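Local coordinates for ParB-like N-terminal domain-containing protein (Pyrococcus furiosus, PDB 1VK1) that probably binds ATP and acts as a kinase related to L-serine kinase SerK, with a ParB/sulfiredoxin-like N-terminal domain, its exact function being unestablished, at residues Y92-V97 / K205-M209; F50-L56 / I67-R73; T101-A105 / L176-K182. All blocks are in the same frame, centred on the assembly; numbering follows the deposited sequence.

Interaction 1 of 3, residues Y92-V97 / K205-M209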
loop_
_atom_site.group_PDB
_atom_site.type_symbol
_atom_site.label_atom_id
_atom_site.label_comp_id
_atom_site.label_asym_id
_atom_site.label_seq_id
_atom_site.Cartn_x
_atom_site.Cartn_y
_atom_site.Cartn_z
ATOM N N TYR A 92 17.932 1.599 2.900
ATOM C CA TYR A 92 16.765 2.350 2.432
ATOM C C TYR A 92 17.168 3.611 1.649
ATOM O O TYR A 92 16.509 3.974 0.687
ATOM C CB TYR A 92 15.873 2.706 3.604
ATOM C CG TYR A 92 14.493 3.149 3.188
ATOM C CD1 TYR A 92 13.688 2.336 2.356
ATOM C CD2 TYR A 92 13.965 4.346 3.624
ATOM C CE1 TYR A 92 12.415 2.738 1.971
ATOM C CE2 TYR A 92 12.700 4.741 3.246
ATOM C CZ TYR A 92 11.927 3.933 2.412
ATOM O OH TYR A 92 10.666 4.325 2.035
ATOM N N PHE A 93 18.284 4.242 2.035
ATOM C CA PHE A 93 18.681 5.530 1.424
ATOM C C PHE A 93 19.687 5.377 0.308
ATOM O O PHE A 93 20.236 6.356 -0.185
ATOM C CB PHE A 93 19.093 6.509 2.510
ATOM C CG PHE A 93 17.933 6.959 3.339
ATOM C CD1 PHE A 93 16.970 7.826 2.798
ATOM C CD2 PHE A 93 17.749 6.481 4.628
ATOM C CE1 PHE A 93 15.879 8.226 3.531
ATOM C CE2 PHE A 93 16.639 6.885 5.374
ATOM C CZ PHE A 93 15.712 7.765 4.821
ATOM N N ASP A 94 19.867 4.148 -0.142
ATOM C CA ASP A 94 20.533 3.900 -1.389
ATOM C C ASP A 94 19.678 4.498 -2.514
ATOM O O ASP A 94 18.440 4.349 -2.503
ATOM C CB ASP A 94 20.717 2.395 -1.583
ATOM C CG ASP A 94 21.587 2.064 -2.763
ATOM O OD1 ASP A 94 22.767 1.720 -2.541
ATOM O OD2 ASP A 94 21.193 2.125 -3.947
ATOM N N GLU A 95 20.319 5.166 -3.477
ATOM C CA GLU A 95 19.611 5.823 -4.588
ATOM C C GLU A 95 18.819 4.851 -5.474
ATOM O O GLU A 95 17.886 5.253 -6.157
ATOM C CB GLU A 95 20.580 6.670 -5.443
ATOM C CG GLU A 95 20.901 8.031 -4.843
ATOM C CD GLU A 95 19.692 8.952 -4.805
ATOM O OE1 GLU A 95 19.162 9.302 -5.887
ATOM O OE2 GLU A 95 19.267 9.323 -3.696
ATOM N N GLY A 96 19.212 3.586 -5.456
ATOM C CA GLY A 96 18.532 2.550 -6.207
ATOM C C GLY A 96 17.134 2.214 -5.685
ATOM O O GLY A 96 16.335 1.664 -6.433
ATOM N N VAL A 97 16.855 2.530 -4.400
ATOM C CA VAL A 97 15.535 2.302 -3.791
ATOM C C VAL A 97 14.700 3.534 -4.100
ATOM O O VAL A 97 15.056 4.644 -3.699
ATOM C CB VAL A 97 15.650 2.086 -2.270
ATOM C CG1 VAL A 97 14.271 1.890 -1.646
ATOM C CG2 VAL A 97 16.532 0.885 -1.970
ATOM N N LYS A 205 11.138 8.993 0.721
ATOM C CA LYS A 205 11.735 8.019 1.633
ATOM C C LYS A 205 12.003 8.630 2.984
ATOM O O LYS A 205 11.803 7.980 4.011
ATOM C CB LYS A 205 13.010 7.407 1.042
ATOM C CG LYS A 205 12.736 6.489 -0.136
ATOM C CD LYS A 205 13.954 5.657 -0.546
ATOM C CE LYS A 205 15.090 6.530 -1.025
ATOM N NZ LYS A 205 16.227 5.714 -1.521
ATOM N N GLU A 206 12.451 9.879 3.026
ATOM C CA GLU A 206 12.666 10.542 4.291
ATOM C C GLU A 206 11.374 10.647 5.115
ATOM O O GLU A 206 11.400 10.445 6.330
ATOM C CB GLU A 206 13.316 11.930 4.069
ATOM C CG GLU A 206 14.777 11.882 3.570
ATOM C CD GLU A 206 14.962 11.517 2.086
ATOM O OE1 GLU A 206 13.964 11.507 1.279
ATOM O OE2 GLU A 206 16.157 11.243 1.721
ATOM N N GLU A 207 10.252 10.951 4.457
ATOM C CA GLU A 207 8.960 11.005 5.127
ATOM C C GLU A 207 8.536 9.629 5.664
ATOM O O GLU A 207 7.974 9.541 6.732
ATOM C CB GLU A 207 7.904 11.592 4.204
ATOM C CG GLU A 207 8.094 13.097 3.991
ATOM C CD GLU A 207 7.272 13.679 2.856
ATOM O OE1 GLU A 207 6.817 12.929 1.992
ATOM O OE2 GLU A 207 7.142 14.933 2.831
ATOM N N VAL A 208 8.799 8.574 4.898
ATOM C CA VAL A 208 8.472 7.211 5.347
ATOM C C VAL A 208 9.268 6.859 6.600
ATOM O O VAL A 208 8.695 6.402 7.597
ATOM C CB VAL A 208 8.751 6.161 4.230
ATOM C CG1 VAL A 208 8.579 4.720 4.780
ATOM C CG2 VAL A 208 7.849 6.350 3.063
ATOM N N MET A 209 10.572 7.094 6.571
ATOM C CA MET A 209 11.395 6.754 7.712
ATOM C C MET A 209 11.037 7.634 8.933
ATOM O O MET A 209 10.978 7.152 10.069
ATOM C CB MET A 209 12.871 6.865 7.354
ATOM C CG MET A 209 13.802 6.397 8.444
ATOM S SD MET A 209 13.676 4.640 8.901
ATOM C CE MET A 209 14.598 3.880 7.577
HETATM O O HOH W 1 18.095 7.908 -1.615
#

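Interaction 2 of 3, residues F50-L56 / I67-R73. With PO4 (phosphate ion), chain B.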
loop_
_atom_site.group_PDB
_atom_site.type_symbol
_atom_site.label_atom_id
_atom_site.label_comp_id
_atom_site.label_asym_id
_atom_site.label_seq_id
_atom_site.Cartn_x
_atom_site.Cartn_y
_atom_site.Cartn_z
ATOM N N PHE A 50 5.331 -19.772 1.026
ATOM C CA PHE A 50 5.593 -18.342 1.075
ATOM C C PHE A 50 6.670 -18.064 0.052
ATOM O O PHE A 50 7.776 -18.566 0.161
ATOM C CB PHE A 50 6.066 -17.996 2.501
ATOM C CG PHE A 50 6.168 -16.527 2.771
ATOM C CD1 PHE A 50 5.091 -15.811 3.239
ATOM C CD2 PHE A 50 7.350 -15.853 2.560
ATOM C CE1 PHE A 50 5.197 -14.455 3.489
ATOM C CE2 PHE A 50 7.436 -14.472 2.821
ATOM C CZ PHE A 50 6.374 -13.802 3.268
ATOM N N TRP A 51 6.342 -17.288 -0.959
ATOM C CA TRP A 51 7.269 -17.154 -2.101
ATOM C C TRP A 51 7.794 -15.767 -2.381
ATOM O O TRP A 51 8.645 -15.606 -3.272
ATOM C CB TRP A 51 6.676 -17.760 -3.357
ATOM C CG TRP A 51 5.393 -17.247 -3.726
ATOM C CD1 TRP A 51 4.171 -17.808 -3.440
ATOM C CD2 TRP A 51 5.118 -16.097 -4.554
ATOM N NE1 TRP A 51 3.166 -17.054 -4.002
ATOM C CE2 TRP A 51 3.722 -16.008 -4.694
ATOM C CE3 TRP A 51 5.913 -15.126 -5.183
ATOM C CZ2 TRP A 51 3.108 -15.000 -5.423
ATOM C CZ3 TRP A 51 5.286 -14.129 -5.908
ATOM C CH2 TRP A 51 3.906 -14.078 -6.013
ATOM N N LYS A 52 7.290 -14.767 -1.678
ATOM C CA LYS A 52 7.682 -13.394 -1.952
ATOM C C LYS A 52 8.306 -12.809 -0.696
ATOM O O LYS A 52 7.581 -12.526 0.275
ATOM C CB LYS A 52 6.463 -12.553 -2.388
ATOM C CG LYS A 52 6.850 -11.240 -3.040
ATOM C CD LYS A 52 5.635 -10.474 -3.588
ATOM C CE LYS A 52 6.055 -9.117 -4.171
ATOM N NZ LYS A 52 4.920 -8.402 -4.843
ATOM N N PRO A 53 9.633 -12.605 -0.676
ATOM C CA PRO A 53 10.287 -12.196 0.574
ATOM C C PRO A 53 9.821 -10.822 1.020
ATOM O O PRO A 53 9.475 -9.977 0.193
ATOM C CB PRO A 53 11.772 -12.156 0.207
ATOM C CG PRO A 53 11.794 -11.923 -1.264
ATOM C CD PRO A 53 10.596 -12.694 -1.800
ATOM N N MET A 54 9.817 -10.603 2.318
ATOM C CA MET A 54 9.686 -9.262 2.839
ATOM C C MET A 54 10.837 -8.424 2.327
ATOM O O MET A 54 11.939 -8.935 2.162
ATOM C CB MET A 54 9.762 -9.279 4.357
ATOM C CG MET A 54 8.675 -10.093 5.071
ATOM S SD MET A 54 6.989 -9.397 4.861
ATOM C CE MET A 54 7.245 -7.776 5.620
ATOM N N LEU A 55 10.595 -7.142 2.107
ATOM C CA LEU A 55 11.680 -6.164 1.937
ATOM C C LEU A 55 11.696 -5.295 3.165
ATOM O O LEU A 55 10.660 -4.729 3.535
ATOM C CB LEU A 55 11.488 -5.283 0.686
ATOM C CG LEU A 55 11.346 -6.039 -0.624
ATOM C CD1 LEU A 55 11.184 -5.042 -1.795
ATOM C CD2 LEU A 55 12.495 -6.994 -0.857
ATOM N N LEU A 56 12.868 -5.229 3.812
ATOM C CA LEU A 56 13.047 -4.543 5.070
ATOM C C LEU A 56 14.223 -3.597 5.008
ATOM O O LEU A 56 15.131 -3.772 4.203
ATOM C CB LEU A 56 13.350 -5.553 6.183
ATOM C CG LEU A 56 12.320 -6.656 6.433
ATOM C CD1 LEU A 56 12.844 -7.553 7.572
ATOM C CD2 LEU A 56 10.961 -6.123 6.759
ATOM N N ILE A 67 9.255 -2.073 7.523
ATOM C CA ILE A 67 8.701 -2.842 6.430
ATOM C C ILE A 67 8.691 -1.919 5.216
ATOM O O ILE A 67 7.993 -0.932 5.196
ATOM C CB ILE A 67 7.283 -3.357 6.731
ATOM C CG1 ILE A 67 7.304 -4.372 7.896
ATOM C CG2 ILE A 67 6.692 -3.983 5.470
ATOM C CD1 ILE A 67 5.928 -4.758 8.391
ATOM N N VAL A 68 9.467 -2.274 4.205
ATOM C CA VAL A 68 9.487 -1.540 2.934
ATOM C C VAL A 68 8.353 -2.096 2.073
ATOM O O VAL A 68 7.541 -1.361 1.569
ATOM C CB VAL A 68 10.866 -1.631 2.269
ATOM C CG1 VAL A 68 10.840 -1.016 0.896
ATOM C CG2 VAL A 68 11.896 -0.946 3.136
ATOM N N ASP A 69 8.320 -3.416 1.925
ATOM C CA ASP A 69 7.291 -4.101 1.183
ATOM C C ASP A 69 6.915 -5.375 1.905
ATOM O O ASP A 69 7.784 -6.131 2.318
ATOM C CB ASP A 69 7.785 -4.449 -0.243
ATOM C CG ASP A 69 6.717 -5.079 -1.061
ATOM O OD1 ASP A 69 5.645 -4.448 -1.230
ATOM O OD2 ASP A 69 6.826 -6.221 -1.528
ATOM N N GLY A 70 5.616 -5.607 2.028
ATOM C CA GLY A 70 5.096 -6.835 2.624
ATOM C C GLY A 70 4.217 -6.665 3.847
ATOM O O GLY A 70 4.116 -7.577 4.658
ATOM N N HIS A 71 3.513 -5.547 3.976
ATOM C CA HIS A 71 2.625 -5.341 5.114
ATOM C C HIS A 71 1.570 -6.424 5.252
ATOM O O HIS A 71 1.312 -6.901 6.350
ATOM C CB HIS A 71 1.926 -3.971 5.044
ATOM C CG HIS A 71 2.847 -2.814 5.232
ATOM N ND1 HIS A 71 3.607 -2.283 4.206
ATOM C CD2 HIS A 71 3.151 -2.092 6.339
ATOM C CE1 HIS A 71 4.325 -1.279 4.695
ATOM N NE2 HIS A 71 4.083 -1.157 5.982
ATOM N N HIS A 72 0.942 -6.811 4.148
ATOM C CA HIS A 72 -0.118 -7.804 4.209
ATOM C C HIS A 72 0.426 -9.183 4.514
ATOM O O HIS A 72 -0.225 -9.957 5.240
ATOM C CB HIS A 72 -0.981 -7.768 2.947
ATOM C CG HIS A 72 -1.723 -6.481 2.792
ATOM N ND1 HIS A 72 -1.167 -5.366 2.211
ATOM C CD2 HIS A 72 -2.958 -6.122 3.197
ATOM C CE1 HIS A 72 -2.058 -4.385 2.248
ATOM N NE2 HIS A 72 -3.150 -4.820 2.838
ATOM N N ARG A 73 1.611 -9.493 3.995
ATOM C CA ARG A 73 2.303 -10.744 4.320
ATOM C C ARG A 73 2.689 -10.828 5.789
ATOM O O ARG A 73 2.418 -11.825 6.465
ATOM C CB ARG A 73 3.542 -10.901 3.422
ATOM C CG ARG A 73 3.168 -10.995 1.936
ATOM C CD ARG A 73 4.268 -11.383 0.970
ATOM N NE ARG A 73 5.430 -10.542 0.875
ATOM C CZ ARG A 73 5.551 -9.407 0.152
ATOM N NH1 ARG A 73 4.524 -8.842 -0.481
ATOM N NH2 ARG A 73 6.717 -8.824 0.119
HETATM P P PO4 B . 2.071 -3.854 1.200
HETATM O O1 PO4 B . 1.127 -2.694 1.862
HETATM O O2 PO4 B . 1.421 -5.221 1.664
HETATM O O3 PO4 B . 2.006 -3.700 -0.279
HETATM O O4 PO4 B . 3.474 -3.708 1.756
HETATM O O HOH W 2 8.746 -8.256 -1.941
#

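Interaction 3 of 3, residues T101-A105 / L176-K182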
loop_
_atom_site.group_PDB
_atom_site.type_symbol
_atom_site.label_atom_id
_atom_site.label_comp_id
_atom_site.label_asym_id
_atom_site.label_seq_id
_atom_site.Cartn_x
_atom_site.Cartn_y
_atom_site.Cartn_z
ATOM N N THR A 101 3.637 5.907 -5.345
ATOM C CA THR A 101 2.417 5.551 -4.643
ATOM C C THR A 101 1.540 4.653 -5.498
ATOM O O THR A 101 1.884 4.315 -6.639
ATOM C CB THR A 101 1.686 6.842 -4.157
ATOM O OG1 THR A 101 0.648 6.511 -3.216
ATOM C CG2 THR A 101 1.002 7.614 -5.290
ATOM N N TRP A 102 0.421 4.233 -4.918
ATOM C CA TRP A 102 -0.629 3.543 -5.633
ATOM C C TRP A 102 -1.816 4.466 -5.824
ATOM O O TRP A 102 -1.994 5.433 -5.077
ATOM C CB TRP A 102 -1.115 2.318 -4.832
ATOM C CG TRP A 102 -0.118 1.258 -4.623
ATOM C CD1 TRP A 102 0.708 1.103 -3.551
ATOM C CD2 TRP A 102 0.144 0.154 -5.484
ATOM N NE1 TRP A 102 1.487 -0.004 -3.710
ATOM C CE2 TRP A 102 1.162 -0.607 -4.892
ATOM C CE3 TRP A 102 -0.376 -0.267 -6.707
ATOM C CZ2 TRP A 102 1.660 -1.771 -5.473
ATOM C CZ3 TRP A 102 0.124 -1.411 -7.280
ATOM C CH2 TRP A 102 1.129 -2.142 -6.667
ATOM N N TYR A 103 -2.621 4.167 -6.831
ATOM C CA TYR A 103 -3.791 4.963 -7.173
ATOM C C TYR A 103 -5.051 4.104 -6.978
ATOM O O TYR A 103 -5.359 3.281 -7.834
ATOM C CB TYR A 103 -3.652 5.517 -8.628
ATOM C CG TYR A 103 -2.438 6.414 -8.703
ATOM C CD1 TYR A 103 -2.496 7.720 -8.251
ATOM C CD2 TYR A 103 -1.219 5.906 -9.061
ATOM C CE1 TYR A 103 -1.339 8.545 -8.241
ATOM C CE2 TYR A 103 -0.067 6.703 -9.055
ATOM C CZ TYR A 103 -0.139 8.016 -8.639
ATOM O OH TYR A 103 0.991 8.759 -8.619
ATOM N N PRO A 104 -5.772 4.298 -5.867
ATOM C CA PRO A 104 -7.046 3.587 -5.666
ATOM C C PRO A 104 -8.017 4.044 -6.705
ATOM O O PRO A 104 -8.148 5.236 -6.944
ATOM C CB PRO A 104 -7.494 4.014 -4.266
ATOM C CG PRO A 104 -6.316 4.562 -3.627
ATOM C CD PRO A 104 -5.484 5.183 -4.731
ATOM N N ALA A 105 -8.665 3.104 -7.364
ATOM C CA ALA A 105 -9.647 3.410 -8.391
ATOM C C ALA A 105 -10.839 2.498 -8.192
ATOM O O ALA A 105 -10.729 1.431 -7.558
ATOM C CB ALA A 105 -9.052 3.213 -9.728
ATOM N N LEU A 176 -12.838 -2.209 -5.950
ATOM C CA LEU A 176 -11.744 -1.338 -5.541
ATOM C C LEU A 176 -10.487 -1.957 -6.069
ATOM O O LEU A 176 -10.187 -3.098 -5.723
ATOM C CB LEU A 176 -11.698 -1.239 -4.000
ATOM C CG LEU A 176 -10.546 -0.451 -3.345
ATOM C CD1 LEU A 176 -10.524 0.989 -3.814
ATOM C CD2 LEU A 176 -10.622 -0.544 -1.824
ATOM N N VAL A 177 -9.771 -1.241 -6.936
ATOM C CA VAL A 177 -8.495 -1.712 -7.454
ATOM C C VAL A 177 -7.445 -0.639 -7.265
ATOM O O VAL A 177 -7.760 0.540 -7.196
ATOM C CB VAL A 177 -8.578 -2.107 -8.926
ATOM C CG1 VAL A 177 -9.579 -3.248 -9.110
ATOM C CG2 VAL A 177 -8.962 -0.945 -9.779
ATOM N N TYR A 178 -6.212 -1.062 -7.138
ATOM C CA TYR A 178 -5.112 -0.143 -6.924
ATOM C C TYR A 178 -4.180 -0.202 -8.113
ATOM O O TYR A 178 -3.639 -1.238 -8.388
ATOM C CB TYR A 178 -4.374 -0.505 -5.624
ATOM C CG TYR A 178 -5.230 -0.332 -4.403
ATOM C CD1 TYR A 178 -5.259 0.860 -3.708
ATOM C CD2 TYR A 178 -6.052 -1.389 -3.946
ATOM C CE1 TYR A 178 -6.098 1.012 -2.566
ATOM C CE2 TYR A 178 -6.859 -1.250 -2.856
ATOM C CZ TYR A 178 -6.883 -0.054 -2.160
ATOM O OH TYR A 178 -7.709 0.065 -1.059
ATOM N N TYR A 179 -4.004 0.945 -8.810
ATOM C CA TYR A 179 -3.100 1.072 -9.968
ATOM C C TYR A 179 -1.739 1.579 -9.539
ATOM O O TYR A 179 -1.646 2.539 -8.789
ATOM C CB TYR A 179 -3.676 2.076 -10.991
ATOM C CG TYR A 179 -4.797 1.510 -11.816
ATOM C CD1 TYR A 179 -4.574 1.021 -13.097
ATOM C CD2 TYR A 179 -6.071 1.428 -11.310
ATOM C CE1 TYR A 179 -5.614 0.486 -13.845
ATOM C CE2 TYR A 179 -7.113 0.882 -12.064
ATOM C CZ TYR A 179 -6.865 0.418 -13.309
ATOM O OH TYR A 179 -7.896 -0.115 -14.043
ATOM N N GLY A 180 -0.679 0.964 -10.051
ATOM C CA GLY A 180 0.684 1.458 -9.808
ATOM C C GLY A 180 0.962 2.788 -10.481
ATOM O O GLY A 180 1.674 3.629 -9.941
ATOM N N LEU A 181 0.403 2.961 -11.691
ATOM C CA LEU A 181 0.659 4.134 -12.507
ATOM C C LEU A 181 -0.605 4.912 -12.782
ATOM O O LEU A 181 -1.615 4.351 -13.212
ATOM C CB LEU A 181 1.281 3.710 -13.838
ATOM C CG LEU A 181 2.625 3.002 -13.767
ATOM C CD1 LEU A 181 3.049 2.546 -15.158
ATOM C CD2 LEU A 181 3.682 3.895 -13.185
ATOM N N LYS A 182 -0.541 6.220 -12.563
ATOM C CA LYS A 182 -1.690 7.093 -12.766
ATOM C C LYS A 182 -2.167 7.061 -14.215
ATOM O O LYS A 182 -3.371 7.148 -14.478
ATOM C CB LYS A 182 -1.323 8.521 -12.378
ATOM C CG LYS A 182 -2.479 9.458 -12.351
ATOM C CD LYS A 182 -2.091 10.808 -11.730
ATOM C CE LYS A 182 -1.081 11.557 -12.560
ATOM N NZ LYS A 182 -0.840 12.909 -12.008
#

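Interaction 1 of 3, residues Y92-V97 / K205-M209
Lys-205 drives its ammonium group into the loop 92-97, where NZ donates to Tyr-92 O at 2.8 Å and to Val-97 O at 2.7 Å. NZ lies in the carbonyl plane of Tyr-92 but is tilted 24° from that of Val-97. Asp-94 O is as near to NZ as Tyr-92 O is, but its angle is too poor for a hydrogen bond. A water accepts from Lys-205 NZ and donates to Phe-93 O. The ammonium lies against a type I beta turn, Asp-94 to Val-97, whose last carbonyl it binds; an Asx turn braces it from within, Asp-94 OD2 taking the N-H of Gly-96 at 2.9 Å. In this way the first turn of helix 205-213 is fastened to the loop joining strands 84-90 and 98-105. The aliphatic part of Lys-205 lies over the Tyr-92 ring, CD 4.0 Å from its centroid in a CH-pi contact. With CG anti to the backbone N (chi1 -165°), the Tyr-92 ring is carried to the helix, where OH meets Val-208 CB at 3.4 Å, the side chains crossing at about a right angle; that hydroxyl is hydrogen-bonded to His-225. Farther out, Met-209 CE packs on Tyr-92 CD2, while Met-209 CB meets the edge of the Phe-93 ring, 3.9 Å from CZ.

Interaction 2 of 3, residues F50-L56 / I67-R73
Arg-73 CG stands anti to its carbonyl carbon (chi1 -62°) and the chain bends at chi3 (-60°), which folds the guanidinium back beside Lys-52 and Pro-53. Lys-52, extended throughout, crosses it at about a right angle and lays CD over one guanidinium face, 3.7 Å from Arg-73 NH1; Gly-70 CA covers the opposite face. Arg-73 NH2 donates to Pro-53 O at 3.0 Å, from above the carbonyl plane. Its salt bridge to Asp-69 OD2 is 3.1 Å: OD2 lies in the guanidinium plane, while NH2 approaches from above the carboxylate plane. A water donates to both Pro-53 O and Asp-69 OD2. Shortening Arg-73 to an alanine is likely to leave the Asp-69 carboxylate without its salt-bridge mate, Pro-53 O without this donor, and a gap between Lys-52 CD and Gly-70 CA. Alongside, Leu-55 faces Val-68 and Asp-69 in a classic beta bulge: Leu-55 O accepts both their N-H groups from the same face of its plane, and Leu-55 N returns a bond to Asp-69 O. The bulge delivers the chain to Gly-70, the N-cap of helix 71-80. A phosphate, probably from the crystallisation liquor, sits on this helix start, which resembles that of ParB/sulfiredoxin relatives and is probably a phosphate pocket. O4 is held by Gly-70 N and by His-71 N and ND1. His-72 ND1 meets phosphate O2 at 2.6 Å, joined there by His-72 N. Both imidazoles are edge-on to the anion, their NE2 atoms accepting from the backbone of His-29 and Val-33. Gly-70 has backbone angles (phi 121°) that suit glycine, and Met-54 SD packs 3.9 Å from Gly-70 CA.

Interaction 3 of 3, residues T101-A105 / L176-K182
Four backbone hydrogen bonds join Tyr-103 with Tyr-179 and Ala-105 with Val-177 as antiparallel hydrogen-bonded pairs. The two donated by strand 103-105, Tyr-103 N to Tyr-179 O and Ala-105 N to Val-177 O, are each 2.7 Å long; those returned, Tyr-179 N to Tyr-103 O and Val-177 N to Ala-105 O, are 2.9 Å. Between them Pro-104, which has no N-H to give, takes the non-hydrogen-bonded place opposite Tyr-178, and its CA makes a CA-H...O contact of 3.5 Å with Val-177 O. This is one edge of a three-stranded antiparallel sheet in which 98-105 is the central strand. Apolar contacts occur on both faces. On one, Pro-104 CG rests 3.7 Å from Tyr-178 CE1; on the other, Ala-105 CB lies 3.8 Å from Tyr-179 CD2. Aromatic contacts extend the pairing past the strands. Lys-182 CB sits over the centre of the Tyr-103 ring in a CH-pi contact, 3.9 Å from its centroid, while Gly-180 O lies at the ring's edge. Trp-102 CE3 approaches Gly-180 N obliquely at 3.6 Å. With its ammonium committed to Glu-131 and Glu-135, Lys-182 offers Tyr-103 only its aliphatic part, and the strand register rests on the four backbone bonds.

From the N terminus, interaction 2 closes a short hairpin loop first, where strand 54-58 meets the end of strand 65-67 and the start of helix 71-80. Interaction 1 opens later, after strand 84-90, and is completed more than a hundred residues on by helix 205-213, which it ties back to the ParB-like part. Interaction 3 falls wholly within that long excursion, pairing strands 98-105 and 177-179 in the SerK-like part; its segments adjoin those of interaction 1 in sequence, with no other touch. Interactions 1 and 2 lie in series but touch, Tyr-92 CD1 packing on Val-68 CG2 at 3.8 Å. Interactions 2 and 3 stand on opposite sides of the chain's centre. No two contacts cross.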